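Local coordinates for putative phosphoribosyltransferase (Neisseria gonorrhoeae, PDB 5VOG), which binds the alarmone ppGpp and magnesium, and is probably a phosphoribosyltransferase, at residues A[21-26]-A[153-158]. Numbering follows the deposited sequence.
Sequences HRVIKA and SGITVE
In the type I phosphoribosyltransferase fold, where helices pack on a largely parallel central sheet, helix 17-33 meets strand 151-157 at the corner where that strand bends, and Val23 makes the junction with Gly154 and Ile155. It is a compact example of a branched side chain packing on bare backbone. With CG1 anti to the backbone N (chi1 173°), Val23 points this methyl at the corner, where it lies 3.6 Å from Gly154 CA and 3.7 Å from Gly154 C. Because glycine has no side chain, the helix comes close, with Val23 CA and Gly154 CA 5.6 Å apart. Past the corner, Ile155 reaches the same methyl with its CG2 branch, 4.2 Å from Val23 CG1; this branch lies anti to the carbonyl carbon of Ile155 and beside its backbone N. Leu134 also packs on Val23, and Tyr15 and His135 pack on Ile155. Polar links are made alongside: Lys30, further along the helix, hydrogen-bonds through NZ to the carbonyl oxygens of Ser153 and Gly154. Lys25 turns to the second subunit, its NZ hydrogen-bonding to the carbonyl oxygen of Leu169 there. Between the two segments, then, cohesion comes from van der Waals contact, resting on the close fit of one methyl against the glycine backbone, with a looser approach to the isoleucine beside it.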
loop_
_atom_site.group_PDB
_atom_site.type_symbol
_atom_site.label_atom_id
_atom_site.label_comp_id
_atom_site.label_asym_id
_atom_site.label_seq_id
_atom_site.Cartn_x
_atom_site.Cartn_y
_atom_site.Cartn_z
ATOM N N HIS A 21 2.099 13.409 3.259
ATOM C CA HIS A 21 0.694 13.454 3.658
ATOM C C HIS A 21 0.051 14.792 3.298
ATOM O O HIS A 21 -1.069 14.826 2.769
ATOM C CB HIS A 21 0.596 13.180 5.164
ATOM C CG HIS A 21 -0.805 13.058 5.682
ATOM N ND1 HIS A 21 -1.384 11.843 5.981
ATOM C CD2 HIS A 21 -1.733 14.000 5.974
ATOM C CE1 HIS A 21 -2.611 12.043 6.432
ATOM N NE2 HIS A 21 -2.846 13.344 6.439
ATOM N N ARG A 22 0.756 15.904 3.550
ATOM C CA ARG A 22 0.208 17.223 3.234
ATOM C C ARG A 22 0.019 17.405 1.731
ATOM O O ARG A 22 -0.965 18.013 1.289
ATOM C CB ARG A 22 1.117 18.318 3.798
ATOM C CG ARG A 22 1.277 18.289 5.313
ATOM C CD ARG A 22 2.320 19.292 5.791
ATOM N NE ARG A 22 2.713 19.045 7.179
ATOM C CZ ARG A 22 2.083 19.546 8.238
ATOM N NH1 ARG A 22 1.024 20.329 8.076
ATOM N NH2 ARG A 22 2.511 19.266 9.462
ATOM N N VAL A 23 0.955 16.894 0.924
ATOM C CA VAL A 23 0.800 16.973 -0.527
ATOM C C VAL A 23 -0.393 16.138 -0.979
ATOM O O VAL A 23 -1.165 16.555 -1.848
ATOM C CB VAL A 23 2.097 16.536 -1.237
ATOM C CG1 VAL A 23 1.882 16.445 -2.751
ATOM C CG2 VAL A 23 3.228 17.501 -0.934
ATOM N N ILE A 24 -0.561 14.944 -0.400
ATOM C CA ILE A 24 -1.684 14.084 -0.772
ATOM C C ILE A 24 -3.019 14.767 -0.474
ATOM O O ILE A 24 -3.965 14.678 -1.265
ATOM C CB ILE A 24 -1.572 12.723 -0.060
ATOM C CG1 ILE A 24 -0.364 11.927 -0.571
ATOM C CG2 ILE A 24 -2.861 11.928 -0.232
ATOM C CD1 ILE A 24 -0.517 11.423 -2.016
ATOM N N LYS A 25 -3.125 15.450 0.674
ATOM C CA LYS A 25 -4.342 16.204 0.968
ATOM C C LYS A 25 -4.627 17.232 -0.124
ATOM O O LYS A 25 -5.767 17.367 -0.591
ATOM C CB LYS A 25 -4.215 16.894 2.327
ATOM C CG LYS A 25 -5.449 17.676 2.755
ATOM C CD LYS A 25 -5.313 18.214 4.170
ATOM C CE LYS A 25 -6.590 18.901 4.631
ATOM N NZ LYS A 25 -6.486 19.377 6.044
ATOM N N ALA A 26 -3.593 17.952 -0.561
ATOM C CA ALA A 26 -3.776 18.940 -1.621
ATOM C C ALA A 26 -4.105 18.270 -2.951
ATOM O O ALA A 26 -4.886 18.807 -3.749
ATOM C CB ALA A 26 -2.518 19.794 -1.744
ATOM N N SER A 153 -0.984 15.794 -10.501
ATOM C CA SER A 153 0.190 15.552 -9.684
ATOM C C SER A 153 0.103 16.382 -8.414
ATOM O O SER A 153 -0.437 17.489 -8.411
ATOM C CB SER A 153 1.485 15.853 -10.441
ATOM O OG SER A 153 1.545 17.211 -10.849
ATOM N N GLY A 154 0.617 15.826 -7.323
ATOM C CA GLY A 154 0.595 16.539 -6.064
ATOM C C GLY A 154 1.404 17.818 -6.113
ATOM O O GLY A 154 0.881 18.901 -5.840
ATOM N N ILE A 155 2.690 17.693 -6.436
ATOM C CA ILE A 155 3.553 18.831 -6.721
ATOM C C ILE A 155 4.435 18.468 -7.905
ATOM O O ILE A 155 4.731 17.295 -8.146
ATOM C CB ILE A 155 4.433 19.240 -5.521
ATOM C CG1 ILE A 155 5.229 18.035 -5.009
ATOM C CG2 ILE A 155 3.592 19.849 -4.406
ATOM C CD1 ILE A 155 6.312 18.402 -4.027
ATOM N N THR A 156 4.870 19.483 -8.642
ATOM C CA THR A 156 5.928 19.286 -9.615
ATOM C C THR A 156 7.269 19.540 -8.943
ATOM O O THR A 156 7.388 20.404 -8.071
ATOM C CB THR A 156 5.761 20.210 -10.816
ATOM O OG1 THR A 156 5.919 21.560 -10.382
ATOM C CG2 THR A 156 4.382 20.021 -11.429
ATOM N N VAL A 157 8.274 18.772 -9.343
ATOM C CA VAL A 157 9.605 18.796 -8.752
ATOM C C VAL A 157 10.619 18.984 -9.875
ATOM O O VAL A 157 10.381 18.574 -11.016
ATOM C CB VAL A 157 9.903 17.487 -7.959
ATOM C CG1 VAL A 157 11.126 17.648 -7.058
ATOM C CG2 VAL A 157 8.691 17.032 -7.141
ATOM N N GLU A 158 11.760 19.575 -9.539
ATOM C CA GLU A 158 12.897 19.574 -10.436
ATOM C C GLU A 158 13.316 18.137 -10.734
ATOM O O GLU A 158 12.861 17.181 -10.098
ATOM C CB GLU A 158 14.065 20.330 -9.810
ATOM C CG GLU A 158 13.772 21.786 -9.552
ATOM C CD GLU A 158 13.752 22.575 -10.829
ATOM O OE1 GLU A 158 14.767 22.533 -11.557
ATOM O OE2 GLU A 158 12.720 23.220 -11.111
#